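Local structure of cryptic loci regulator 2 (Schizosaccharomyces pombe 972h-, 5IKJ) at residues D21-W27 with T149-Y154; W238-Y242 with F284-Y290; R299-D303 with D529-Y535; W334-F340 with D377-F383. The protein promotes transcriptional silencing of heterochromatin as part of the SHREC repressor complex, acting upstream of its histone deacetylases and supporting nucleosome positioning. One frame throughout, in Å; residues are numbered along the deposited sequence.

Contact 1 of 4, residues D21-W27 with T149-Y154; sequences DGRSDTW and TNYQLY
W27 NE1 donates a 2.8 Å hydrogen bond to N150 O, with an N-H...O angle of 146°. The oxygen lies close to the plane of the indole, whereas the N-H comes from well above the plane of the carbonyl group. Two residues on from N150, in strand 152-156, Q152 lays its side chain across the indole: CB sits over the six-membered ring as a CH-pi contact, 3.6 Å from the centroid. The chain then bends at chi2 (65°), bringing NE2 over the outer rim, 3.2 Å from W27 CH2, with the amide plane almost perpendicular to the ring. The opposite face of the indole is met by S24 O of its own loop, and Y154 OH approaches W27 CB.

At the other end, G22 passes close to the tyrosine, its CA 3.5 Å from Y151 CE1. N150 ND2 makes a weak, bent bond to G22 O. Beyond the glycine, Y151 OH donates to D21 OD1 over 2.9 Å, meeting the carboxylate on its syn side and 25° out of its plane. D21 OD2 meanwhile accepts from H189 NE2. Both carboxylate oxygens are therefore held, which should fix the rotation of the acid. H189 binds zinc together with C204, C206 and C209. D21, steadied by Y151, is thus a second-shell residue that probably helps to orient H189 in this zinc site of three cysteines and one histidine.

Contact 2 of 4, residues W238-Y242 with F284-Y290; sequences WPSSY and FVEPYQY
The Y290 ring is packed on both faces: Y242 turns an edge toward one, with centroids 5.7 Å apart and planes at 86°, while Y288 CB lies above the opposite face, displaced toward the rim. At the edge of the Y290 ring stands S241 CB. The same carbon also meets the edge of Y288, 3.6 Å from its CD2, so the serine fills the notch between the two tyrosines. Y290 OH accepts a hydrogen bond from Y242 N, 2.9 Å long and nearly straight at 161°, which ties the loop backbone to the strand.

The indole of W238 slides past P287, with CE3 3.8 Å from P287 CB, and its CD1 approaches Y288 OH at 3.5 Å. Its five-membered ring is inclined at a steep angle to the Y288 ring. The indole NE1 is satisfied by T74. Farther along, P239 CG packs against the end of F284, 3.7 Å from CZ, and S240 CB reaches F284 O.

S241 places its OG between the backbone N and the carbonyl carbon (chi1 58°), from where it donates to W238 O at 2.7 Å and closes the loop on itself. The arrangement joins the exits of helices 214-237 and 278-285, and its tight bend is an inverse gamma turn centred on S240, leading toward the five-stranded antiparallel sheet that includes strand 288-294.

Contact 3 of 4, residues R299-D303 with D529-Y535; sequences RYYFD and DDDFYEY
An aromatic cluster of Y300, F302 and F532 joins the edge strand of the five-stranded antiparallel sheet to the first turn of helix 531-540. F532 packs against both of the others. Its CD2 edge points at the face of Y300, with 3.5 Å between F532 CD2 and Y300 CD2 and the ring planes at 68°, an edge-to-face pair. One face of F532 is in turn covered by F302, whose CE2 stands 3.8 Å above the centre of the ring. With CG of F532 anti to its backbone N (chi1 -175°), the ring extends to where both strand residues can meet it.

Past the rings, the phenol of Y300 reaches the start of the helix. Its OH donates to D531 OD1 over 2.8 Å, on the syn side of the carboxylate, and accepts a nearly straight bond from D529 N over 3.2 Å. The hydroxyl is thus held from two directions, and D531 OD1 takes a further weak bond from F532 N. Y535 comes one turn later: its CB abuts F302 CZ at 3.4 Å and its CD2 reaches the edge of the Y300 ring.

Strand 300-302 and the start of the helix run nearly parallel, their axes 25° apart and 10.1 Å distant. F302 packs on L536 and E539 farther along the helix, while F532 also rests on H291 of strand 288-294 and V262 of strand 255-266, so that the helix start reaches across to two further strands of the sheet.

Contact 4 of 4, residues W334-F340 with D377-F383; sequences WNLFGIF and DHFYGIF
F337 faces both Y380 and G381, a classic beta bulge in the antiparallel pairing of strands 333-340 and 377-384. The pair belongs to a mixed sheet; strand 377-384 falls largely in the Clr2 family region, of the SH3 clan. Packing is tightest at the bulge. F337 N bonds to G381 O at 3.2 Å, and G381 N returns a weak bond to F337 O. Just beyond, Y380 N donates a shorter bond, 2.7 Å, to G338 O. Because F337 CG sits between its backbone N and carbonyl carbon (chi1 56°), the ring folds back over the partner strand: G381, with no side chain, lies against its face, CA 4.1 Å from the centroid in a CH-pi contact. F383 CD2 closes on F337 CE2 at 3.6 Å. On the same face, the edge of Y380 meets the face of F340 in a T-shaped pair, planes at 64°, and Y380 continues onto M227, F228 and C231 of helix 214-237. Another protein chain packs on W334 and F340.

The other face is buried at one end, where I382 CD1 fits between W334 CE3 and L336 CD2, at 3.7 and 3.8 Å respectively, and I382 also touches V425 and F427. Toward D377 the pairing opens to solvent. There, I339 and D377 are exposed, and I339 CD1 touches D377 only loosely, 4.0 Å from its CG. The partly exposed ring of F379 marks the boundary between the two regimes, clasped by L336 CD1 over one face and by I339 CG1 over the opposite one.

Overall arrangement
Contact 1 closes first along the chain and stands apart, its centre 41 to 50 Å from the others, in a separate zinc-bearing region of the N-terminal part. Contact 2 follows, and contact 3 then closes a long loop within which contact 4 is nested. Contacts 2 and 3, with centres 20 Å apart, share the five-stranded sheet through neighbouring strands 288-294 and 300-304 and touch through a probable hydrogen bond from Q289 to D303. Contact 4 lies in the separate mixed sheet, 23 Å from contact 2 between centres. Helix 214-237 runs directly into 238-242 and packs on Y380 of contact 4. The helix thus probably links the two sheets.

Contact 1 of 4, residues D21-W27 with T149-Y154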
# COMPACT_ATOMS: atom_id res chain seq x y z
N ASP A 21 -20.96 -12.22 -16.70
CA ASP A 21 -20.62 -13.26 -17.65
C ASP A 21 -21.49 -14.50 -17.49
O ASP A 21 -21.24 -15.52 -18.15
CB ASP A 21 -19.15 -13.65 -17.50
CG ASP A 21 -18.86 -14.35 -16.19
OD1 ASP A 21 -19.61 -14.13 -15.21
OD2 ASP A 21 -17.88 -15.13 -16.14
N GLY A 22 -22.51 -14.44 -16.63
CA GLY A 22 -23.31 -15.62 -16.35
C GLY A 22 -24.00 -16.15 -17.59
O GLY A 22 -24.39 -15.39 -18.49
N ARG A 23 -24.17 -17.47 -17.64
CA ARG A 23 -24.85 -18.14 -18.74
C ARG A 23 -25.97 -18.99 -18.16
O ARG A 23 -25.71 -19.92 -17.39
CB ARG A 23 -23.88 -19.00 -19.56
CG ARG A 23 -22.76 -18.20 -20.20
CD ARG A 23 -22.11 -18.94 -21.36
NE ARG A 23 -22.57 -18.44 -22.65
CZ ARG A 23 -23.30 -19.13 -23.53
NH1 ARG A 23 -23.66 -20.39 -23.29
NH2 ARG A 23 -23.66 -18.56 -24.67
N SER A 24 -27.21 -18.68 -18.54
CA SER A 24 -28.36 -19.40 -18.00
C SER A 24 -28.29 -20.89 -18.31
O SER A 24 -28.77 -21.70 -17.52
CB SER A 24 -29.65 -18.81 -18.56
OG SER A 24 -29.71 -18.97 -19.97
N ASP A 25 -27.69 -21.26 -19.44
CA ASP A 25 -27.70 -22.66 -19.87
C ASP A 25 -26.62 -23.50 -19.20
O ASP A 25 -26.37 -24.62 -19.65
CB ASP A 25 -27.55 -22.74 -21.40
CG ASP A 25 -26.24 -22.17 -21.90
OD1 ASP A 25 -25.33 -21.91 -21.08
OD2 ASP A 25 -26.11 -21.99 -23.13
N THR A 26 -25.98 -23.00 -18.14
CA THR A 26 -25.18 -23.84 -17.27
C THR A 26 -25.99 -24.38 -16.09
O THR A 26 -25.51 -25.27 -15.38
CB THR A 26 -23.96 -23.08 -16.72
OG1 THR A 26 -24.41 -21.97 -15.93
CG2 THR A 26 -23.07 -22.59 -17.85
N TRP A 27 -27.17 -23.83 -15.91
CA TRP A 27 -28.02 -24.24 -14.84
C TRP A 27 -28.35 -25.70 -15.00
O TRP A 27 -28.42 -26.21 -16.11
CB TRP A 27 -29.29 -23.42 -14.80
CG TRP A 27 -29.06 -22.00 -14.56
CD1 TRP A 27 -27.89 -21.38 -14.51
CD2 TRP A 27 -30.05 -21.01 -14.35
NE1 TRP A 27 -28.06 -20.06 -14.27
CE2 TRP A 27 -29.39 -19.81 -14.17
CE3 TRP A 27 -31.44 -21.03 -14.28
CZ2 TRP A 27 -30.05 -18.63 -13.94
CZ3 TRP A 27 -32.09 -19.87 -14.05
CH2 TRP A 27 -31.41 -18.68 -13.88
N THR A 149 -26.67 -11.29 -13.12
CA THR A 149 -27.56 -11.85 -14.13
C THR A 149 -27.09 -13.23 -14.57
O THR A 149 -25.90 -13.45 -14.81
CB THR A 149 -27.64 -10.91 -15.33
OG1 THR A 149 -28.26 -9.68 -14.94
CG2 THR A 149 -28.45 -11.53 -16.47
N ASN A 150 -28.04 -14.16 -14.66
CA ASN A 150 -27.85 -15.53 -15.15
C ASN A 150 -27.15 -16.45 -14.15
O ASN A 150 -26.78 -17.57 -14.53
CB ASN A 150 -27.10 -15.57 -16.48
CG ASN A 150 -27.96 -15.14 -17.65
OD1 ASN A 150 -28.97 -14.46 -17.48
ND2 ASN A 150 -27.57 -15.55 -18.85
N TYR A 151 -26.96 -16.03 -12.90
CA TYR A 151 -26.47 -16.91 -11.85
C TYR A 151 -27.64 -17.42 -11.02
O TYR A 151 -28.57 -16.66 -10.72
CB TYR A 151 -25.45 -16.20 -10.96
CG TYR A 151 -24.05 -16.15 -11.54
CD1 TYR A 151 -23.70 -15.18 -12.47
CD2 TYR A 151 -23.09 -17.08 -11.16
CE1 TYR A 151 -22.42 -15.13 -13.00
CE2 TYR A 151 -21.81 -17.04 -11.68
CZ TYR A 151 -21.48 -16.06 -12.61
OH TYR A 151 -20.21 -16.02 -13.14
N GLN A 152 -27.59 -18.69 -10.64
CA GLN A 152 -28.66 -19.34 -9.90
C GLN A 152 -28.08 -20.05 -8.68
O GLN A 152 -27.11 -20.80 -8.80
CB GLN A 152 -29.42 -20.34 -10.78
CG GLN A 152 -30.64 -20.96 -10.12
CD GLN A 152 -31.72 -19.95 -9.82
OE1 GLN A 152 -32.10 -19.75 -8.67
NE2 GLN A 152 -32.23 -19.30 -10.86
N LEU A 153 -28.67 -19.80 -7.52
CA LEU A 153 -28.23 -20.39 -6.27
C LEU A 153 -29.02 -21.66 -5.97
O LEU A 153 -30.18 -21.80 -6.36
CB LEU A 153 -28.38 -19.39 -5.12
CG LEU A 153 -27.90 -19.82 -3.74
CD1 LEU A 153 -26.38 -19.96 -3.71
CD2 LEU A 153 -28.37 -18.83 -2.69
N TYR A 154 -28.37 -22.59 -5.26
CA TYR A 154 -28.98 -23.87 -4.93
C TYR A 154 -28.52 -24.33 -3.55
O TYR A 154 -27.43 -23.97 -3.10
CB TYR A 154 -28.63 -24.95 -5.95
CG TYR A 154 -29.12 -24.69 -7.35
CD1 TYR A 154 -28.43 -23.84 -8.21
CD2 TYR A 154 -30.28 -25.29 -7.83
CE1 TYR A 154 -28.87 -23.61 -9.49
CE2 TYR A 154 -30.73 -25.06 -9.11
CZ TYR A 154 -30.02 -24.21 -9.94
OH TYR A 154 -30.47 -23.97 -11.22

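Contact 2 of 4, residues W238-Y242 with F284-Y290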
# COMPACT_ATOMS: atom_id res chain seq x y z
N TRP A 238 -0.31 7.79 7.62
CA TRP A 238 0.63 7.94 8.73
C TRP A 238 2.02 8.21 8.18
O TRP A 238 2.96 7.43 8.40
CB TRP A 238 0.62 6.70 9.62
CG TRP A 238 -0.75 6.12 9.82
CD1 TRP A 238 -1.26 5.00 9.22
CD2 TRP A 238 -1.79 6.63 10.66
NE1 TRP A 238 -2.55 4.78 9.65
CE2 TRP A 238 -2.90 5.77 10.54
CE3 TRP A 238 -1.89 7.73 11.52
CZ2 TRP A 238 -4.09 5.98 11.23
CZ3 TRP A 238 -3.07 7.94 12.21
CH2 TRP A 238 -4.16 7.06 12.06
N PRO A 239 2.20 9.32 7.45
CA PRO A 239 3.45 9.52 6.71
C PRO A 239 4.64 9.88 7.58
O PRO A 239 5.78 9.54 7.22
CB PRO A 239 3.10 10.64 5.73
CG PRO A 239 2.00 11.40 6.41
CD PRO A 239 1.21 10.36 7.15
N SER A 240 4.44 10.59 8.69
CA SER A 240 5.56 11.02 9.52
C SER A 240 5.96 9.85 10.41
O SER A 240 5.52 9.73 11.55
CB SER A 240 5.19 12.25 10.34
OG SER A 240 6.34 12.96 10.76
N SER A 241 6.81 8.98 9.87
CA SER A 241 7.07 7.69 10.50
C SER A 241 8.26 7.04 9.81
O SER A 241 8.71 7.48 8.75
CB SER A 241 5.84 6.79 10.42
OG SER A 241 5.45 6.60 9.07
N TYR A 242 8.76 5.98 10.44
CA TYR A 242 9.76 5.12 9.83
C TYR A 242 9.08 3.96 9.11
O TYR A 242 7.96 3.57 9.43
CB TYR A 242 10.74 4.60 10.89
CG TYR A 242 11.60 5.70 11.47
CD1 TYR A 242 12.80 6.05 10.87
CD2 TYR A 242 11.20 6.41 12.59
CE1 TYR A 242 13.59 7.06 11.39
CE2 TYR A 242 11.98 7.42 13.12
CZ TYR A 242 13.17 7.74 12.51
OH TYR A 242 13.95 8.75 13.03
N PHE A 284 -0.29 11.77 14.52
CA PHE A 284 0.44 12.09 13.30
C PHE A 284 1.95 12.09 13.53
O PHE A 284 2.71 11.79 12.61
CB PHE A 284 -0.02 13.44 12.76
CG PHE A 284 0.42 13.72 11.35
CD1 PHE A 284 -0.32 13.25 10.28
CD2 PHE A 284 1.57 14.44 11.09
CE1 PHE A 284 0.08 13.50 8.98
CE2 PHE A 284 1.98 14.69 9.79
CZ PHE A 284 1.23 14.22 8.74
N VAL A 285 2.38 12.40 14.75
CA VAL A 285 3.81 12.44 15.07
C VAL A 285 4.31 11.06 15.51
O VAL A 285 5.40 10.65 15.11
CB VAL A 285 4.07 13.50 16.16
CG1 VAL A 285 5.51 13.43 16.66
CG2 VAL A 285 3.77 14.89 15.61
N GLU A 286 3.54 10.36 16.33
CA GLU A 286 3.94 9.05 16.87
C GLU A 286 2.81 8.06 16.65
O GLU A 286 2.15 7.61 17.59
CB GLU A 286 4.27 9.17 18.36
CG GLU A 286 5.69 9.64 18.65
CD GLU A 286 6.69 8.51 18.70
OE1 GLU A 286 6.37 7.41 18.20
OE2 GLU A 286 7.80 8.71 19.24
N PRO A 287 2.56 7.68 15.39
CA PRO A 287 1.47 6.72 15.12
C PRO A 287 1.82 5.27 15.41
O PRO A 287 0.91 4.46 15.57
CB PRO A 287 1.20 6.92 13.62
CG PRO A 287 2.51 7.36 13.07
CD PRO A 287 3.19 8.16 14.15
N TYR A 288 3.11 4.93 15.48
CA TYR A 288 3.54 3.54 15.45
C TYR A 288 4.35 3.17 16.68
O TYR A 288 5.09 3.99 17.24
CB TYR A 288 4.41 3.26 14.21
CG TYR A 288 3.66 3.21 12.90
CD1 TYR A 288 2.56 2.39 12.74
CD2 TYR A 288 4.07 3.98 11.82
CE1 TYR A 288 1.88 2.33 11.53
CE2 TYR A 288 3.41 3.93 10.61
CZ TYR A 288 2.31 3.11 10.47
OH TYR A 288 1.65 3.06 9.27
N GLN A 289 4.20 1.91 17.10
CA GLN A 289 5.27 1.20 17.78
C GLN A 289 6.14 0.55 16.72
O GLN A 289 5.63 -0.02 15.76
CB GLN A 289 4.74 0.12 18.72
CG GLN A 289 3.61 0.52 19.65
CD GLN A 289 3.23 -0.61 20.59
OE1 GLN A 289 2.14 -1.17 20.51
NE2 GLN A 289 4.15 -0.96 21.49
N TYR A 290 7.46 0.65 16.89
CA TYR A 290 8.40 0.02 15.98
C TYR A 290 9.06 -1.17 16.66
O TYR A 290 9.39 -1.12 17.85
CB TYR A 290 9.45 1.01 15.49
CG TYR A 290 8.87 2.21 14.79
CD1 TYR A 290 8.38 2.11 13.49
CD2 TYR A 290 8.81 3.45 15.42
CE1 TYR A 290 7.84 3.21 12.85
CE2 TYR A 290 8.27 4.55 14.78
CZ TYR A 290 7.79 4.43 13.50
OH TYR A 290 7.26 5.52 12.86

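Contact 3 of 4, residues R299-D303 with D529-Y535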
# COMPACT_ATOMS: atom_id res chain seq x y z
N ARG A 299 19.91 -9.59 18.31
CA ARG A 299 19.04 -8.98 19.30
C ARG A 299 17.80 -8.38 18.65
O ARG A 299 17.89 -7.67 17.64
CB ARG A 299 19.79 -7.89 20.07
CG ARG A 299 20.65 -8.42 21.21
CD ARG A 299 19.79 -9.01 22.32
NE ARG A 299 20.22 -10.36 22.69
CZ ARG A 299 19.54 -11.17 23.48
NH1 ARG A 299 18.38 -10.79 24.00
NH2 ARG A 299 20.01 -12.38 23.76
N TYR A 300 16.64 -8.68 19.23
CA TYR A 300 15.40 -8.00 18.88
C TYR A 300 15.18 -6.85 19.86
O TYR A 300 15.59 -6.91 21.02
CB TYR A 300 14.21 -8.96 18.95
CG TYR A 300 14.35 -10.25 18.16
CD1 TYR A 300 15.34 -10.41 17.20
CD2 TYR A 300 13.47 -11.30 18.38
CE1 TYR A 300 15.46 -11.59 16.48
CE2 TYR A 300 13.58 -12.48 17.67
CZ TYR A 300 14.58 -12.62 16.72
OH TYR A 300 14.69 -13.80 16.02
N TYR A 301 14.53 -5.79 19.38
CA TYR A 301 14.16 -4.66 20.22
C TYR A 301 12.73 -4.26 19.87
O TYR A 301 12.49 -3.66 18.82
CB TYR A 301 15.13 -3.49 20.06
CG TYR A 301 16.45 -3.70 20.78
CD1 TYR A 301 16.49 -3.84 22.16
CD2 TYR A 301 17.65 -3.76 20.07
CE1 TYR A 301 17.69 -4.03 22.82
CE2 TYR A 301 18.85 -3.95 20.73
CZ TYR A 301 18.86 -4.08 22.10
OH TYR A 301 20.06 -4.27 22.76
N PHE A 302 11.80 -4.61 20.74
CA PHE A 302 10.38 -4.37 20.50
C PHE A 302 9.94 -3.07 21.17
O PHE A 302 10.60 -2.53 22.06
CB PHE A 302 9.55 -5.53 21.03
CG PHE A 302 9.95 -6.87 20.48
CD1 PHE A 302 11.00 -7.57 21.03
CD2 PHE A 302 9.26 -7.42 19.41
CE1 PHE A 302 11.37 -8.81 20.53
CE2 PHE A 302 9.63 -8.66 18.90
CZ PHE A 302 10.68 -9.35 19.46
N ASP A 303 8.79 -2.56 20.71
CA ASP A 303 8.14 -1.40 21.32
C ASP A 303 9.08 -0.20 21.35
O ASP A 303 9.36 0.38 22.40
CB ASP A 303 7.63 -1.75 22.73
CG ASP A 303 6.91 -0.59 23.38
OD1 ASP A 303 6.22 0.17 22.67
OD2 ASP A 303 7.03 -0.43 24.62
N ASP A 529 14.04 -14.47 13.00
CA ASP A 529 13.51 -15.82 13.01
C ASP A 529 12.05 -15.79 13.46
O ASP A 529 11.54 -14.78 13.95
CB ASP A 529 14.34 -16.72 13.93
CG ASP A 529 15.80 -16.77 13.52
OD1 ASP A 529 16.30 -15.78 12.95
OD2 ASP A 529 16.45 -17.81 13.76
N ASP A 530 11.37 -16.93 13.30
CA ASP A 530 9.94 -16.99 13.57
C ASP A 530 9.60 -16.63 15.01
O ASP A 530 8.46 -16.23 15.29
CB ASP A 530 9.39 -18.38 13.24
CG ASP A 530 9.03 -18.53 11.78
OD1 ASP A 530 8.72 -17.51 11.12
OD2 ASP A 530 9.04 -19.67 11.27
N ASP A 531 10.54 -16.77 15.95
CA ASP A 531 10.26 -16.42 17.33
C ASP A 531 9.96 -14.93 17.48
O ASP A 531 9.17 -14.54 18.34
CB ASP A 531 11.43 -16.81 18.23
CG ASP A 531 12.72 -16.14 17.82
OD1 ASP A 531 12.86 -15.82 16.62
OD2 ASP A 531 13.60 -15.93 18.69
N PHE A 532 10.59 -14.10 16.65
CA PHE A 532 10.32 -12.66 16.64
C PHE A 532 8.83 -12.36 16.73
O PHE A 532 8.40 -11.53 17.53
CB PHE A 532 10.91 -12.05 15.36
CG PHE A 532 10.80 -10.55 15.29
CD1 PHE A 532 9.68 -9.95 14.75
CD2 PHE A 532 11.84 -9.75 15.75
CE1 PHE A 532 9.58 -8.57 14.68
CE2 PHE A 532 11.75 -8.38 15.68
CZ PHE A 532 10.62 -7.79 15.14
N TYR A 533 8.04 -13.04 15.90
CA TYR A 533 6.61 -12.75 15.82
C TYR A 533 5.82 -13.35 16.97
O TYR A 533 4.74 -12.86 17.29
CB TYR A 533 6.08 -13.24 14.47
CG TYR A 533 6.79 -12.58 13.31
CD1 TYR A 533 6.37 -11.35 12.82
CD2 TYR A 533 7.90 -13.17 12.73
CE1 TYR A 533 7.03 -10.73 11.78
CE2 TYR A 533 8.57 -12.57 11.68
CZ TYR A 533 8.13 -11.35 11.21
OH TYR A 533 8.78 -10.74 10.16
N GLU A 534 6.42 -14.31 17.67
CA GLU A 534 5.82 -14.87 18.86
C GLU A 534 6.01 -13.77 19.92
O GLU A 534 5.05 -13.34 20.54
CB GLU A 534 6.50 -16.16 19.28
CG GLU A 534 6.02 -16.70 20.61
CD GLU A 534 6.13 -18.21 20.72
OE1 GLU A 534 6.98 -18.81 20.04
OE2 GLU A 534 5.35 -18.80 21.49
N TYR A 535 7.25 -13.33 20.11
CA TYR A 535 7.54 -12.24 21.04
C TYR A 535 6.69 -11.01 20.74
O TYR A 535 6.06 -10.44 21.63
CB TYR A 535 9.02 -11.88 20.99
CG TYR A 535 9.95 -12.97 21.49
CD1 TYR A 535 9.94 -13.36 22.82
CD2 TYR A 535 10.86 -13.58 20.63
CE1 TYR A 535 10.79 -14.34 23.29
CE2 TYR A 535 11.71 -14.57 21.09
CZ TYR A 535 11.68 -14.94 22.41
OH TYR A 535 12.53 -15.92 22.87

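Contact 4 of 4, residues W334-F340 with D377-F383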
# COMPACT_ATOMS: atom_id res chain seq x y z
N TRP A 334 20.14 -0.87 -3.47
CA TRP A 334 18.84 -0.33 -3.83
C TRP A 334 18.10 -1.38 -4.63
O TRP A 334 18.72 -2.19 -5.33
CB TRP A 334 18.96 0.98 -4.63
CG TRP A 334 19.68 0.84 -5.94
CD1 TRP A 334 21.03 0.95 -6.15
CD2 TRP A 334 19.10 0.58 -7.22
NE1 TRP A 334 21.31 0.78 -7.48
CE2 TRP A 334 20.15 0.55 -8.16
CE3 TRP A 334 17.79 0.38 -7.66
CZ2 TRP A 334 19.93 0.31 -9.51
CZ3 TRP A 334 17.57 0.14 -9.01
CH2 TRP A 334 18.64 0.11 -9.92
N ASN A 335 16.77 -1.37 -4.53
CA ASN A 335 15.96 -2.33 -5.26
C ASN A 335 14.57 -1.75 -5.52
O ASN A 335 13.93 -1.23 -4.61
CB ASN A 335 15.85 -3.65 -4.50
CG ASN A 335 15.27 -3.48 -3.10
OD1 ASN A 335 15.90 -2.89 -2.23
ND2 ASN A 335 14.07 -4.02 -2.89
N LEU A 336 14.13 -1.84 -6.78
CA LEU A 336 12.76 -1.50 -7.12
C LEU A 336 11.81 -2.58 -6.63
O LEU A 336 12.19 -3.75 -6.48
CB LEU A 336 12.62 -1.33 -8.64
CG LEU A 336 13.23 -0.11 -9.31
CD1 LEU A 336 13.52 -0.41 -10.77
CD2 LEU A 336 12.30 1.09 -9.19
N PHE A 337 10.56 -2.19 -6.39
CA PHE A 337 9.53 -3.15 -6.01
C PHE A 337 8.16 -2.60 -6.38
O PHE A 337 7.98 -1.39 -6.54
CB PHE A 337 9.59 -3.46 -4.50
CG PHE A 337 9.47 -2.24 -3.63
CD1 PHE A 337 8.24 -1.72 -3.29
CD2 PHE A 337 10.61 -1.63 -3.13
CE1 PHE A 337 8.13 -0.60 -2.49
CE2 PHE A 337 10.51 -0.51 -2.32
CZ PHE A 337 9.27 0.00 -2.00
N GLY A 338 7.21 -3.51 -6.52
CA GLY A 338 5.82 -3.13 -6.74
C GLY A 338 5.52 -2.67 -8.15
O GLY A 338 5.00 -1.57 -8.35
N ILE A 339 5.84 -3.50 -9.14
CA ILE A 339 5.53 -3.17 -10.52
C ILE A 339 4.02 -3.14 -10.71
O ILE A 339 3.29 -3.95 -10.11
CB ILE A 339 6.20 -4.16 -11.48
CG1 ILE A 339 6.14 -3.65 -12.92
CG2 ILE A 339 5.54 -5.53 -11.37
CD1 ILE A 339 7.05 -4.39 -13.87
N PHE A 340 3.55 -2.21 -11.53
CA PHE A 340 2.12 -2.09 -11.80
C PHE A 340 1.93 -1.43 -13.16
O PHE A 340 2.86 -0.89 -13.75
CB PHE A 340 1.41 -1.28 -10.70
CG PHE A 340 1.72 0.19 -10.74
CD1 PHE A 340 2.92 0.67 -10.23
CD2 PHE A 340 0.82 1.09 -11.28
CE1 PHE A 340 3.20 2.01 -10.26
CE2 PHE A 340 1.10 2.44 -11.32
CZ PHE A 340 2.30 2.90 -10.81
N ASP A 377 8.37 0.40 -17.55
CA ASP A 377 7.89 -0.31 -16.37
C ASP A 377 7.78 0.67 -15.21
O ASP A 377 8.72 1.42 -14.94
CB ASP A 377 8.84 -1.46 -16.02
CG ASP A 377 8.76 -2.61 -17.00
OD1 ASP A 377 7.72 -2.74 -17.69
OD2 ASP A 377 9.72 -3.40 -17.07
N HIS A 378 6.64 0.66 -14.54
CA HIS A 378 6.37 1.57 -13.44
C HIS A 378 6.35 0.80 -12.13
O HIS A 378 5.97 -0.38 -12.08
CB HIS A 378 5.03 2.29 -13.66
CG HIS A 378 5.00 3.12 -14.90
ND1 HIS A 378 5.13 4.49 -14.89
CD2 HIS A 378 4.87 2.77 -16.20
CE1 HIS A 378 5.07 4.95 -16.12
NE2 HIS A 378 4.92 3.93 -16.94
N PHE A 379 6.76 1.47 -11.05
CA PHE A 379 6.99 0.81 -9.78
C PHE A 379 6.44 1.64 -8.63
O PHE A 379 6.56 2.86 -8.62
CB PHE A 379 8.49 0.55 -9.56
CG PHE A 379 9.07 -0.44 -10.52
CD1 PHE A 379 9.06 -1.79 -10.22
CD2 PHE A 379 9.63 -0.03 -11.72
CE1 PHE A 379 9.59 -2.72 -11.10
CE2 PHE A 379 10.16 -0.95 -12.60
CZ PHE A 379 10.14 -2.30 -12.29
N TYR A 380 5.84 0.94 -7.66
CA TYR A 380 5.30 1.61 -6.48
C TYR A 380 6.38 2.36 -5.71
O TYR A 380 6.14 3.45 -5.19
CB TYR A 380 4.64 0.59 -5.56
CG TYR A 380 3.14 0.59 -5.58
CD1 TYR A 380 2.44 -0.12 -6.55
CD2 TYR A 380 2.42 1.28 -4.63
CE1 TYR A 380 1.06 -0.13 -6.56
CE2 TYR A 380 1.05 1.27 -4.63
CZ TYR A 380 0.37 0.57 -5.60
OH TYR A 380 -1.01 0.58 -5.58
N GLY A 381 7.58 1.79 -5.62
CA GLY A 381 8.58 2.37 -4.75
C GLY A 381 9.95 1.77 -5.00
O GLY A 381 10.14 0.93 -5.88
N ILE A 382 10.90 2.23 -4.19
CA ILE A 382 12.30 1.85 -4.35
C ILE A 382 13.01 2.06 -3.02
O ILE A 382 12.84 3.10 -2.37
CB ILE A 382 12.97 2.67 -5.47
CG1 ILE A 382 14.38 2.16 -5.76
CG2 ILE A 382 13.01 4.15 -5.09
CD1 ILE A 382 14.98 2.73 -7.03
N PHE A 383 13.81 1.08 -2.60
CA PHE A 383 14.72 1.27 -1.48
C PHE A 383 15.95 2.01 -1.98
O PHE A 383 16.62 1.54 -2.90
CB PHE A 383 15.12 -0.07 -0.86
CG PHE A 383 14.13 -0.61 0.12
CD1 PHE A 383 14.12 -0.17 1.44
CD2 PHE A 383 13.22 -1.58 -0.26
CE1 PHE A 383 13.22 -0.68 2.35
CE2 PHE A 383 12.31 -2.09 0.66
CZ PHE A 383 12.31 -1.64 1.96